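Local coordinates for probable benzoylformate decarboxylase (PDB 7ORX), which belongs to the thiamine-diphosphate-dependent enzyme family and carries bound thiamine diphosphate and sodium in a four-chain assembly, at residues C[246-254]-C[339-347]; C[495-506]-C[518-526]. All coordinates share one frame; numbering follows the deposited sequence.

Contact 1: C[246-254]-C[339-347]; sequences PTRHPSFRG and PLPPLGDFE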
ATOM      1  N   PRO C 246     -20.027 -21.100 -30.478  1.00 69.14           N
ATOM      2  CA  PRO C 246     -21.413 -21.568 -30.607  1.00 68.90           C
ATOM      3  C   PRO C 246     -21.618 -22.894 -29.842  1.00 67.54           C
ATOM      4  O   PRO C 246     -20.895 -23.809 -30.078  1.00 67.02           O
ATOM      5  CB  PRO C 246     -21.619 -21.728 -32.127  1.00 69.31           C
ATOM      6  CG  PRO C 246     -20.410 -21.155 -32.822  1.00 69.04           C
ATOM      7  CD  PRO C 246     -19.327 -21.008 -31.761  1.00 69.55           C
ATOM      8  N   THR C 247     -22.584 -22.978 -28.933  1.00 68.23           N
ATOM      9  CA  THR C 247     -22.813 -24.193 -28.087  1.00 69.14           C
ATOM     10  C   THR C 247     -23.447 -25.347 -28.862  1.00 69.00           C
ATOM     11  O   THR C 247     -23.559 -26.408 -28.247  1.00 72.69           O
ATOM     12  CB  THR C 247     -23.699 -23.927 -26.864  1.00 68.15           C
ATOM     13  OG1 THR C 247     -25.040 -23.661 -27.280  1.00 67.52           O
ATOM     14  CG2 THR C 247     -23.133 -22.805 -26.015  1.00 67.75           C
ATOM     15  N   ARG C 248     -23.861 -25.163 -30.120  1.00 69.28           N
ATOM     16  CA  ARG C 248     -24.447 -26.299 -30.901  1.00 71.18           C
ATOM     17  C   ARG C 248     -23.568 -26.553 -32.136  1.00 71.21           C
ATOM     18  O   ARG C 248     -23.982 -27.188 -33.087  1.00 74.17           O
ATOM     19  CB  ARG C 248     -25.928 -26.083 -31.250  1.00 70.25           C
ATOM     20  CG  ARG C 248     -26.816 -25.786 -30.053  1.00 71.21           C
ATOM     21  CD  ARG C 248     -26.833 -26.918 -29.037  1.00 72.32           C
ATOM     22  NE  ARG C 248     -27.576 -28.090 -29.545  1.00 74.33           N
ATOM     23  CZ  ARG C 248     -27.420 -29.333 -29.073  1.00 76.61           C
ATOM     24  NH1 ARG C 248     -26.587 -29.564 -28.074  1.00 77.77           N
ATOM     25  NH2 ARG C 248     -28.087 -30.351 -29.589  1.00 77.83           N
ATOM     26  N   HIS C 249     -22.371 -26.059 -32.138  1.00 70.12           N
ATOM     27  CA  HIS C 249     -21.391 -26.461 -33.165  1.00 71.59           C
ATOM     28  C   HIS C 249     -20.948 -27.899 -32.922  1.00 71.27           C
ATOM     29  O   HIS C 249     -20.782 -28.319 -31.784  1.00 71.27           O
ATOM     30  CB  HIS C 249     -20.209 -25.503 -33.153  1.00 70.71           C
ATOM     31  CG  HIS C 249     -19.320 -25.712 -34.318  1.00 71.48           C
ATOM     32  ND1 HIS C 249     -18.303 -26.599 -34.263  1.00 71.86           N
ATOM     33  CD2 HIS C 249     -19.303 -25.166 -35.555  1.00 72.81           C
ATOM     34  CE1 HIS C 249     -17.670 -26.607 -35.430  1.00 74.08           C
ATOM     35  NE2 HIS C 249     -18.257 -25.708 -36.241  1.00 73.17           N
ATOM     36  N   PRO C 250     -20.703 -28.697 -33.979  1.00 70.89           N
ATOM     37  CA  PRO C 250     -20.098 -30.024 -33.826  1.00 71.39           C
ATOM     38  C   PRO C 250     -18.964 -30.143 -32.801  1.00 71.92           C
ATOM     39  O   PRO C 250     -19.000 -31.050 -32.002  1.00 73.78           O
ATOM     40  CB  PRO C 250     -19.612 -30.298 -35.252  1.00 71.36           C
ATOM     41  CG  PRO C 250     -20.775 -29.746 -36.053  1.00 71.99           C
ATOM     42  CD  PRO C 250     -21.068 -28.416 -35.377  1.00 71.11           C
ATOM     43  N   SER C 251     -18.002 -29.220 -32.836  1.00 71.93           N
ATOM     44  CA  SER C 251     -16.789 -29.235 -31.979  1.00 70.30           C
ATOM     45  C   SER C 251     -17.131 -28.978 -30.507  1.00 69.31           C
ATOM     46  O   SER C 251     -16.351 -29.378 -29.659  1.00 68.52           O
ATOM     47  CB  SER C 251     -15.776 -28.270 -32.473  1.00 70.10           C
ATOM     48  OG  SER C 251     -15.168 -28.728 -33.691  1.00 71.91           O
ATOM     49  N   PHE C 252     -18.272 -28.387 -30.173  1.00 70.17           N
ATOM     50  CA  PHE C 252     -18.576 -27.983 -28.771  1.00 68.89           C
ATOM     51  C   PHE C 252     -18.703 -29.210 -27.885  1.00 69.51           C
ATOM     52  O   PHE C 252     -19.426 -30.135 -28.306  1.00 71.77           O
ATOM     53  CB  PHE C 252     -19.858 -27.160 -28.654  1.00 67.54           C
ATOM     54  CG  PHE C 252     -19.992 -26.517 -27.306  1.00 66.24           C
ATOM     55  CD1 PHE C 252     -19.090 -25.565 -26.879  1.00 64.75           C
ATOM     56  CD2 PHE C 252     -21.003 -26.908 -26.449  1.00 66.63           C
ATOM     57  CE1 PHE C 252     -19.200 -24.998 -25.629  1.00 64.45           C
ATOM     58  CE2 PHE C 252     -21.129 -26.337 -25.193  1.00 66.03           C
ATOM     59  CZ  PHE C 252     -20.218 -25.379 -24.792  1.00 66.29           C
ATOM     60  N   ARG C 253     -18.011 -29.210 -26.730  1.00 68.98           N
ATOM     61  CA  ARG C 253     -18.018 -30.323 -25.731  1.00 68.97           C
ATOM     62  C   ARG C 253     -18.432 -29.858 -24.334  1.00 67.33           C
ATOM     63  O   ARG C 253     -18.546 -30.702 -23.488  1.00 69.17           O
ATOM     64  CB  ARG C 253     -16.631 -30.947 -25.609  1.00 70.61           C
ATOM     65  CG  ARG C 253     -16.142 -31.654 -26.861  1.00 72.31           C
ATOM     66  CD  ARG C 253     -16.889 -32.944 -27.096  1.00 73.61           C
ATOM     67  NE  ARG C 253     -16.543 -33.528 -28.380  1.00 74.46           N
ATOM     68  CZ  ARG C 253     -17.139 -33.233 -29.534  1.00 74.48           C
ATOM     69  NH1 ARG C 253     -18.142 -32.356 -29.594  1.00 72.95           N
ATOM     70  NH2 ARG C 253     -16.712 -33.842 -30.629  1.00 75.00           N
ATOM     71  N   GLY C 254     -18.583 -28.568 -24.096  1.00 66.42           N
ATOM     72  CA  GLY C 254     -19.008 -28.002 -22.810  1.00 65.82           C
ATOM     73  C   GLY C 254     -17.900 -27.263 -22.081  1.00 65.61           C
ATOM     74  O   GLY C 254     -16.955 -26.782 -22.715  1.00 67.05           O
ATOM     75  N   PRO C 339     -14.525 -34.677 -40.441  1.00 79.08           N
ATOM     76  CA  PRO C 339     -15.280 -33.611 -39.786  1.00 78.78           C
ATOM     77  C   PRO C 339     -16.159 -34.183 -38.682  1.00 77.36           C
ATOM     78  O   PRO C 339     -16.679 -35.215 -38.894  1.00 80.21           O
ATOM     79  CB  PRO C 339     -16.179 -33.034 -40.904  1.00 80.42           C
ATOM     80  CG  PRO C 339     -15.417 -33.335 -42.179  1.00 81.53           C
ATOM     81  CD  PRO C 339     -14.668 -34.631 -41.906  1.00 81.56           C
ATOM     82  N   LEU C 340     -16.317 -33.508 -37.562  1.00 76.20           N
ATOM     83  CA  LEU C 340     -16.988 -34.094 -36.357  1.00 76.08           C
ATOM     84  C   LEU C 340     -18.501 -34.175 -36.590  1.00 75.42           C
ATOM     85  O   LEU C 340     -19.088 -33.356 -37.291  1.00 74.93           O
ATOM     86  CB  LEU C 340     -16.629 -33.287 -35.103  1.00 75.86           C
ATOM     87  CG  LEU C 340     -15.152 -33.383 -34.672  1.00 76.75           C
ATOM     88  CD1 LEU C 340     -14.767 -32.276 -33.708  1.00 75.73           C
ATOM     89  CD2 LEU C 340     -14.825 -34.745 -34.078  1.00 76.98           C
ATOM     90  N   PRO C 341     -19.196 -35.215 -36.064  1.00 74.98           N
ATOM     91  CA  PRO C 341     -20.644 -35.346 -36.262  1.00 74.36           C
ATOM     92  C   PRO C 341     -21.422 -34.235 -35.554  1.00 72.94           C
ATOM     93  O   PRO C 341     -20.934 -33.660 -34.578  1.00 71.71           O
ATOM     94  CB  PRO C 341     -20.972 -36.733 -35.706  1.00 73.98           C
ATOM     95  CG  PRO C 341     -19.852 -37.077 -34.780  1.00 74.24           C
ATOM     96  CD  PRO C 341     -18.627 -36.345 -35.300  1.00 75.05           C
ATOM     97  N   PRO C 342     -22.641 -33.885 -36.013  1.00 72.81           N
ATOM     98  CA  PRO C 342     -23.556 -33.055 -35.236  1.00 74.09           C
ATOM     99  C   PRO C 342     -23.798 -33.589 -33.800  1.00 75.42           C
ATOM    100  O   PRO C 342     -23.796 -34.812 -33.547  1.00 74.20           O
ATOM    101  CB  PRO C 342     -24.903 -33.193 -36.018  1.00 73.63           C
ATOM    102  CG  PRO C 342     -24.497 -33.505 -37.436  1.00 73.29           C
ATOM    103  CD  PRO C 342     -23.286 -34.380 -37.249  1.00 73.65           C
ATOM    104  N   LEU C 343     -24.017 -32.668 -32.863  1.00 76.76           N
ATOM    105  CA  LEU C 343     -24.246 -32.998 -31.440  1.00 76.55           C
ATOM    106  C   LEU C 343     -25.555 -33.748 -31.340  1.00 78.14           C
ATOM    107  O   LEU C 343     -26.421 -33.504 -32.186  1.00 79.33           O
ATOM    108  CB  LEU C 343     -24.303 -31.717 -30.613  1.00 75.06           C
ATOM    109  CG  LEU C 343     -22.974 -30.979 -30.500  1.00 73.25           C
ATOM    110  CD1 LEU C 343     -23.138 -29.753 -29.633  1.00 73.24           C
ATOM    111  CD2 LEU C 343     -21.876 -31.868 -29.954  1.00 72.74           C
ATOM    112  N   GLY C 344     -25.666 -34.616 -30.339  1.00 79.59           N
ATOM    113  CA  GLY C 344     -26.952 -35.227 -29.979  1.00 80.57           C
ATOM    114  C   GLY C 344     -27.996 -34.156 -29.759  1.00 80.77           C
ATOM    115  O   GLY C 344     -27.656 -33.022 -29.452  1.00 76.25           O
ATOM    116  N   ASP C 345     -29.249 -34.542 -29.911  1.00 88.49           N
ATOM    117  CA  ASP C 345     -30.429 -33.704 -29.591  1.00 91.17           C
ATOM    118  C   ASP C 345     -30.332 -33.326 -28.109  1.00 87.68           C
ATOM    119  O   ASP C 345     -29.628 -34.041 -27.367  1.00 85.36           O
ATOM    120  CB  ASP C 345     -31.717 -34.418 -30.005  1.00 95.94           C
ATOM    121  CG  ASP C 345     -32.665 -33.446 -30.688  1.00103.49           C
ATOM    122  OD1 ASP C 345     -32.327 -32.185 -30.648  1.00102.06           O
ATOM    123  OD2 ASP C 345     -33.725 -33.937 -31.235  1.00106.52           O
ATOM    124  N   PHE C 346     -30.918 -32.199 -27.704  1.00 85.17           N
ATOM    125  CA  PHE C 346     -30.951 -31.799 -26.280  1.00 86.03           C
ATOM    126  C   PHE C 346     -31.650 -32.902 -25.468  1.00 90.16           C
ATOM    127  O   PHE C 346     -32.774 -33.329 -25.868  1.00 87.14           O
ATOM    128  CB  PHE C 346     -31.732 -30.496 -26.109  1.00 85.09           C
ATOM    129  CG  PHE C 346     -31.053 -29.257 -26.598  1.00 81.55           C
ATOM    130  CD1 PHE C 346     -29.931 -28.767 -25.933  1.00 80.27           C
ATOM    131  CD2 PHE C 346     -31.520 -28.598 -27.722  1.00 82.09           C
ATOM    132  CE1 PHE C 346     -29.295 -27.620 -26.370  1.00 79.11           C
ATOM    133  CE2 PHE C 346     -30.870 -27.447 -28.163  1.00 82.62           C
ATOM    134  CZ  PHE C 346     -29.783 -26.944 -27.469  1.00 80.11           C
ATOM    135  N   GLU C 347     -31.009 -33.347 -24.385  1.00 96.09           N
ATOM    136  CA  GLU C 347     -31.585 -34.264 -23.366  1.00105.02           C
ATOM    137  C   GLU C 347     -32.969 -33.748 -22.923  1.00106.53           C
ATOM    138  O   GLU C 347     -33.207 -32.518 -22.890  1.00100.55           O
ATOM    139  CB  GLU C 347     -30.644 -34.423 -22.171  1.00114.08           C
ATOM    140  CG  GLU C 347     -31.062 -35.527 -21.199  1.00122.90           C
ATOM    141  CD  GLU C 347     -30.116 -35.789 -20.039  1.00129.53           C
ATOM    142  OE1 GLU C 347     -29.045 -35.080 -19.938  1.00135.91           O
ATOM    143  OE2 GLU C 347     -30.432 -36.710 -19.241  1.00120.33           O
TER

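Contact 2: C[495-506]-C[518-526]; sequences VRGTAVATAEDF and APTLIEVRT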
ATOM      1  N   VAL C 495     -40.807  -2.058 -10.776  1.00 73.75           N
ATOM      2  CA  VAL C 495     -40.837  -3.113 -11.826  1.00 74.50           C
ATOM      3  C   VAL C 495     -42.014  -4.082 -11.610  1.00 76.77           C
ATOM      4  O   VAL C 495     -42.205  -4.583 -10.512  1.00 74.99           O
ATOM      5  CB  VAL C 495     -39.502  -3.852 -11.890  1.00 71.98           C
ATOM      6  CG1 VAL C 495     -39.495  -4.950 -12.948  1.00 71.04           C
ATOM      7  CG2 VAL C 495     -38.414  -2.865 -12.155  1.00 72.05           C
ATOM      8  N   ARG C 496     -42.706  -4.380 -12.699  1.00 81.82           N
ATOM      9  CA  ARG C 496     -43.859  -5.310 -12.777  1.00 87.90           C
ATOM     10  C   ARG C 496     -43.302  -6.720 -12.572  1.00 87.03           C
ATOM     11  O   ARG C 496     -42.378  -7.084 -13.281  1.00 85.85           O
ATOM     12  CB  ARG C 496     -44.602  -5.062 -14.107  1.00 95.61           C
ATOM     13  CG  ARG C 496     -45.114  -6.280 -14.883  1.00105.49           C
ATOM     14  CD  ARG C 496     -45.633  -6.021 -16.317  1.00115.03           C
ATOM     15  NE  ARG C 496     -46.841  -6.812 -16.633  1.00126.72           N
ATOM     16  CZ  ARG C 496     -46.886  -7.978 -17.293  1.00126.18           C
ATOM     17  NH1 ARG C 496     -45.773  -8.522 -17.779  1.00119.85           N
ATOM     18  NH2 ARG C 496     -48.063  -8.587 -17.437  1.00121.34           N
ATOM     19  N   GLY C 497     -43.845  -7.479 -11.623  1.00 88.75           N
ATOM     20  CA  GLY C 497     -43.357  -8.834 -11.306  1.00 87.89           C
ATOM     21  C   GLY C 497     -44.476  -9.841 -11.184  1.00 85.87           C
ATOM     22  O   GLY C 497     -45.524  -9.453 -10.729  1.00 87.92           O
ATOM     23  N   THR C 498     -44.244 -11.089 -11.588  1.00 85.67           N
ATOM     24  CA  THR C 498     -45.181 -12.231 -11.379  1.00 88.30           C
ATOM     25  C   THR C 498     -44.366 -13.410 -10.832  1.00 87.17           C
ATOM     26  O   THR C 498     -43.187 -13.472 -11.143  1.00 91.78           O
ATOM     27  CB  THR C 498     -46.002 -12.535 -12.647  1.00 89.64           C
ATOM     28  OG1 THR C 498     -45.590 -13.760 -13.260  1.00 87.51           O
ATOM     29  CG2 THR C 498     -45.928 -11.425 -13.677  1.00 92.01           C
ATOM     30  N   ALA C 499     -44.965 -14.251  -9.991  1.00 86.24           N
ATOM     31  CA  ALA C 499     -44.425 -15.533  -9.481  1.00 85.14           C
ATOM     32  C   ALA C 499     -45.117 -16.682 -10.214  1.00 86.03           C
ATOM     33  O   ALA C 499     -46.296 -16.602 -10.517  1.00 88.55           O
ATOM     34  CB  ALA C 499     -44.626 -15.648  -7.984  1.00 84.83           C
ATOM     35  N   VAL C 500     -44.405 -17.776 -10.394  1.00 85.72           N
ATOM     36  CA  VAL C 500     -44.717 -18.828 -11.398  1.00 85.20           C
ATOM     37  C   VAL C 500     -44.088 -20.101 -10.849  1.00 83.25           C
ATOM     38  O   VAL C 500     -43.041 -19.982 -10.217  1.00 82.32           O
ATOM     39  CB  VAL C 500     -44.130 -18.355 -12.743  1.00 86.63           C
ATOM     40  CG1 VAL C 500     -43.249 -19.382 -13.426  1.00 86.71           C
ATOM     41  CG2 VAL C 500     -45.198 -17.846 -13.678  1.00 87.85           C
ATOM     42  N   ALA C 501     -44.720 -21.257 -10.986  1.00 83.49           N
ATOM     43  CA  ALA C 501     -44.185 -22.507 -10.399  1.00 84.56           C
ATOM     44  C   ALA C 501     -44.397 -23.697 -11.340  1.00 85.92           C
ATOM     45  O   ALA C 501     -43.985 -24.806 -10.973  1.00 86.26           O
ATOM     46  CB  ALA C 501     -44.839 -22.731  -9.051  1.00 86.38           C
ATOM     47  N   THR C 502     -45.007 -23.499 -12.508  1.00 87.91           N
ATOM     48  CA  THR C 502     -45.190 -24.578 -13.514  1.00 89.03           C
ATOM     49  C   THR C 502     -44.701 -24.088 -14.870  1.00 85.86           C
ATOM     50  O   THR C 502     -44.687 -22.898 -15.080  1.00 83.73           O
ATOM     51  CB  THR C 502     -46.655 -25.004 -13.637  1.00 92.41           C
ATOM     52  OG1 THR C 502     -47.271 -23.946 -14.372  1.00 94.52           O
ATOM     53  CG2 THR C 502     -47.341 -25.224 -12.305  1.00 94.41           C
ATOM     54  N   ALA C 503     -44.346 -25.026 -15.733  1.00 85.15           N
ATOM     55  CA  ALA C 503     -43.906 -24.822 -17.119  1.00 85.36           C
ATOM     56  C   ALA C 503     -44.964 -24.023 -17.877  1.00 88.65           C
ATOM     57  O   ALA C 503     -44.570 -23.106 -18.598  1.00 91.79           O
ATOM     58  CB  ALA C 503     -43.648 -26.152 -17.769  1.00 84.80           C
ATOM     59  N   GLU C 504     -46.251 -24.339 -17.737  1.00 94.00           N
ATOM     60  CA  GLU C 504     -47.329 -23.689 -18.547  1.00 96.83           C
ATOM     61  C   GLU C 504     -47.323 -22.199 -18.170  1.00 95.34           C
ATOM     62  O   GLU C 504     -47.276 -21.371 -19.095  1.00 91.85           O
ATOM     63  CB  GLU C 504     -48.663 -24.436 -18.370  1.00 98.61           C
ATOM     64  CG  GLU C 504     -49.921 -23.815 -19.009  1.00102.34           C
ATOM     65  CD  GLU C 504     -51.250 -23.931 -18.212  1.00108.58           C
ATOM     66  OE1 GLU C 504     -51.329 -24.747 -17.240  1.00107.81           O
ATOM     67  OE2 GLU C 504     -52.255 -23.224 -18.549  1.00106.25           O
ATOM     68  N   ASP C 505     -47.326 -21.889 -16.866  1.00 95.83           N
ATOM     69  CA  ASP C 505     -47.391 -20.494 -16.343  1.00 96.52           C
ATOM     70  C   ASP C 505     -46.102 -19.746 -16.691  1.00 91.50           C
ATOM     71  O   ASP C 505     -46.162 -18.539 -16.923  1.00 91.54           O
ATOM     72  CB  ASP C 505     -47.425 -20.357 -14.817  1.00100.57           C
ATOM     73  CG  ASP C 505     -48.534 -21.038 -14.032  1.00104.08           C
ATOM     74  OD1 ASP C 505     -49.693 -21.098 -14.532  1.00108.16           O
ATOM     75  OD2 ASP C 505     -48.219 -21.458 -12.871  1.00105.14           O
ATOM     76  N   PHE C 506     -44.963 -20.418 -16.604  1.00 86.22           N
ATOM     77  CA  PHE C 506     -43.676 -19.810 -16.976  1.00 83.29           C
ATOM     78  C   PHE C 506     -43.711 -19.447 -18.463  1.00 82.02           C
ATOM     79  O   PHE C 506     -43.395 -18.293 -18.773  1.00 82.52           O
ATOM     80  CB  PHE C 506     -42.467 -20.704 -16.721  1.00 81.38           C
ATOM     81  CG  PHE C 506     -41.238 -20.022 -17.243  1.00 79.35           C
ATOM     82  CD1 PHE C 506     -40.700 -18.949 -16.562  1.00 78.65           C
ATOM     83  CD2 PHE C 506     -40.707 -20.365 -18.474  1.00 79.26           C
ATOM     84  CE1 PHE C 506     -39.622 -18.253 -17.089  1.00 78.35           C
ATOM     85  CE2 PHE C 506     -39.618 -19.671 -18.994  1.00 79.01           C
ATOM     86  CZ  PHE C 506     -39.080 -18.606 -18.308  1.00 77.69           C
ATOM     87  N   ALA C 518     -40.935  -2.545 -20.930  1.00 81.61           N
ATOM     88  CA  ALA C 518     -40.552  -2.169 -19.549  1.00 78.98           C
ATOM     89  C   ALA C 518     -39.844  -3.344 -18.895  1.00 76.39           C
ATOM     90  O   ALA C 518     -40.047  -4.506 -19.263  1.00 73.96           O
ATOM     91  CB  ALA C 518     -41.761  -1.722 -18.739  1.00 79.86           C
ATOM     92  N   PRO C 519     -38.973  -3.080 -17.889  1.00 75.11           N
ATOM     93  CA  PRO C 519     -38.430  -4.145 -17.059  1.00 73.87           C
ATOM     94  C   PRO C 519     -39.592  -4.994 -16.544  1.00 75.49           C
ATOM     95  O   PRO C 519     -40.637  -4.447 -16.186  1.00 76.27           O
ATOM     96  CB  PRO C 519     -37.716  -3.443 -15.908  1.00 72.23           C
ATOM     97  CG  PRO C 519     -38.268  -2.055 -15.942  1.00 73.18           C
ATOM     98  CD  PRO C 519     -38.554  -1.761 -17.405  1.00 73.94           C
ATOM     99  N   THR C 520     -39.360  -6.298 -16.542  1.00 76.86           N
ATOM    100  CA  THR C 520     -40.270  -7.362 -16.039  1.00 78.13           C
ATOM    101  C   THR C 520     -39.437  -8.355 -15.245  1.00 77.33           C
ATOM    102  O   THR C 520     -38.297  -8.639 -15.658  1.00 82.17           O
ATOM    103  CB  THR C 520     -40.954  -8.078 -17.203  1.00 79.02           C
ATOM    104  OG1 THR C 520     -39.955  -8.273 -18.205  1.00 84.60           O
ATOM    105  CG2 THR C 520     -42.073  -7.251 -17.780  1.00 80.35           C
ATOM    106  N   LEU C 521     -39.978  -8.823 -14.138  1.00 75.81           N
ATOM    107  CA  LEU C 521     -39.350  -9.832 -13.275  1.00 74.45           C
ATOM    108  C   LEU C 521     -40.278 -11.026 -13.204  1.00 74.95           C
ATOM    109  O   LEU C 521     -41.449 -10.830 -12.873  1.00 78.88           O
ATOM    110  CB  LEU C 521     -39.167  -9.246 -11.881  1.00 74.38           C
ATOM    111  CG  LEU C 521     -38.498 -10.199 -10.905  1.00 74.95           C
ATOM    112  CD1 LEU C 521     -37.450  -9.471 -10.075  1.00 75.54           C
ATOM    113  CD2 LEU C 521     -39.519 -10.898 -10.039  1.00 75.39           C
ATOM    114  N   ILE C 522     -39.762 -12.218 -13.454  1.00 73.26           N
ATOM    115  CA  ILE C 522     -40.493 -13.489 -13.212  1.00 72.39           C
ATOM    116  C   ILE C 522     -39.798 -14.200 -12.066  1.00 71.77           C
ATOM    117  O   ILE C 522     -38.649 -14.499 -12.221  1.00 70.73           O
ATOM    118  CB  ILE C 522     -40.466 -14.344 -14.475  1.00 72.22           C
ATOM    119  CG1 ILE C 522     -41.212 -13.665 -15.614  1.00 72.86           C
ATOM    120  CG2 ILE C 522     -41.008 -15.712 -14.203  1.00 72.78           C
ATOM    121  CD1 ILE C 522     -40.759 -14.147 -16.974  1.00 72.98           C
ATOM    122  N   GLU C 523     -40.489 -14.477 -10.965  1.00 72.64           N
ATOM    123  CA  GLU C 523     -39.933 -15.286  -9.865  1.00 73.49           C
ATOM    124  C   GLU C 523     -40.350 -16.716 -10.147  1.00 74.53           C
ATOM    125  O   GLU C 523     -41.508 -16.965 -10.124  1.00 79.59           O
ATOM    126  CB  GLU C 523     -40.433 -14.798  -8.516  1.00 74.19           C
ATOM    127  CG  GLU C 523     -39.901 -15.623  -7.368  1.00 76.13           C
ATOM    128  CD  GLU C 523     -40.516 -15.314  -5.996  1.00 79.41           C
ATOM    129  OE1 GLU C 523     -41.234 -14.288  -5.880  1.00 80.71           O
ATOM    130  OE2 GLU C 523     -40.283 -16.093  -5.027  1.00 82.60           O
ATOM    131  N   VAL C 524     -39.440 -17.586 -10.522  1.00 75.38           N
ATOM    132  CA  VAL C 524     -39.717 -19.023 -10.772  1.00 76.70           C
ATOM    133  C   VAL C 524     -39.395 -19.738  -9.477  1.00 79.64           C
ATOM    134  O   VAL C 524     -38.305 -19.538  -8.989  1.00 80.59           O
ATOM    135  CB  VAL C 524     -38.841 -19.592 -11.896  1.00 76.21           C
ATOM    136  CG1 VAL C 524     -39.089 -21.068 -12.091  1.00 76.37           C
ATOM    137  CG2 VAL C 524     -39.044 -18.836 -13.191  1.00 76.08           C
ATOM    138  N   ARG C 525     -40.299 -20.556  -8.968  1.00 82.51           N
ATOM    139  CA  ARG C 525     -40.003 -21.491  -7.862  1.00 86.08           C
ATOM    140  C   ARG C 525     -39.264 -22.680  -8.477  1.00 83.83           C
ATOM    141  O   ARG C 525     -39.816 -23.320  -9.397  1.00 85.88           O
ATOM    142  CB  ARG C 525     -41.295 -21.897  -7.147  1.00 90.91           C
ATOM    143  CG  ARG C 525     -41.052 -22.415  -5.744  1.00 95.69           C
ATOM    144  CD  ARG C 525     -41.312 -23.902  -5.643  1.00102.44           C
ATOM    145  NE  ARG C 525     -42.677 -24.199  -5.188  1.00109.47           N
ATOM    146  CZ  ARG C 525     -43.035 -24.580  -3.952  1.00114.44           C
ATOM    147  NH1 ARG C 525     -42.127 -24.705  -2.996  1.00115.67           N
ATOM    148  NH2 ARG C 525     -44.309 -24.844  -3.677  1.00114.52           N
ATOM    149  N   THR C 526     -38.045 -22.949  -8.008  1.00 82.11           N
ATOM    150  CA  THR C 526     -37.158 -24.027  -8.527  1.00 81.50           C
ATOM    151  C   THR C 526     -36.893 -25.062  -7.434  1.00 82.75           C
ATOM    152  O   THR C 526     -37.121 -24.735  -6.234  1.00 82.13           O
ATOM    153  CB  THR C 526     -35.832 -23.473  -9.066  1.00 79.83           C
ATOM    154  OG1 THR C 526     -35.173 -22.784  -8.007  1.00 79.42           O
ATOM    155  CG2 THR C 526     -36.015 -22.557 -10.260  1.00 78.95           C
TER

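Contact 1: C[246-254]-C[339-347]
Arg248 lays its guanidinium flat over one face of the Phe346 ring, a cation-pi stack with CZ 3.8 Å from the centroid of the Phe346 ring and the two planes 25° apart. The contact fastens the extended, proline-rich linker 339-347 against the turns that lead into strand 252-255, an outermost strand of the central domain's parallel sheet. Bends at chi2 and chi3 (-61° and -71°) fold the arginine chain back to the ring. The same guanidinium is gripped at its edge, where Arg248 NH2 donates to Gly344 O at 2.7 Å, while CB of Leu343 covers the face turned from the phenyl group. Stack and bond together thus limit its rotation. Beyond the segments, Phe346 has a second cationic partner in Arg366.

Leu343 spreads its two methyls among carbonyls of the type I turn from His249 to Phe252: CD1 lies 3.5 Å from His249 O, and CD2 3.4 Å from Phe252 O. Further along, Pro250 CB rests 4.2 Å from Leu340 CB. Leu340 CD1 also reaches Ser251 OG, a hydroxyl hydrogen-bonded to Ala232 O. Arg253 NH1 bonds to Pro250 O in the carbonyl plane and, from above the carbonyl plane, to Phe252 O, and stands 3.8 Å from Leu343 CD2.

Contact 2: C[495-506]-C[518-526]
A parallel beta-alpha-beta unit in the C-terminal thiamine-diphosphate-binding domain brings strand 496-500 alongside strand 520-525, with helix 503-515 as the connection. The strand axes approach to 4.7 Å and their directions differ by 17°. Backbone bonds pass to and fro in parallel-sheet fashion: Leu521 N donates to Arg496 O, Thr498 N to Leu521 O at 3.1 Å, Glu523 N to Thr498 O at 2.9 Å, and Arg525 N to Val500 O. Between the last two, Val500 N reaches Glu523 O only by a weak bond, bent to 126° at the hydrogen. CA-H...O contacts supplement this ladder, as from Gly497 CA to Leu521 O.

Thr498, Val500, Ile522 and Val524 face the connecting helix. There Phe506 turns its CG anti to the backbone N (chi1 175°), bringing CD1 within 3.8 Å of Val524 CG2 and 4.0 Å of Ile522 CG2. The isoleucine methyl meets the ring at its edge, whereas the valine methyl comes in obliquely. Alongside them, Val500 CG1 packs on Val524 CG2. Leu361 and Leu364 of helix 358-368 also touch Phe506.

Leu521 and Glu523 point to the other side of the sheet, where helix 440-447 packs on Leu521. The extended chain of Glu523 carries its carboxylate to Asn457, whose ND2 is hydrogen-bonded to OE2. At the start of the unit, Val495 CG1 sits 3.8 Å from Pro519 CB. At the start of the helix, Thr502 is the N-cap: its OG1 accepts from Asp505 N at 3.2 Å.

Overall arrangement
Contact 1 comes first along the chain and is complete before contact 2 begins. Their centres are 31 Å apart and their nearest atoms about 13 Å, with no touch between them. Each involves an outermost strand of a different six-stranded parallel sheet: 252-255 in the central domain's sheet and 496-500 in that of the C-terminal domain. Contact 2 is local, closing one beta-alpha-beta unit, whereas contact 1 joins segments with 84 residues between them and holds the linker between helices 321-331 and 358-368. That second helix also packs on Phe506 of contact 2, and its Arg366 meets Phe346 of contact 1, so helix 358-368 is a structural element common to both neighbourhoods.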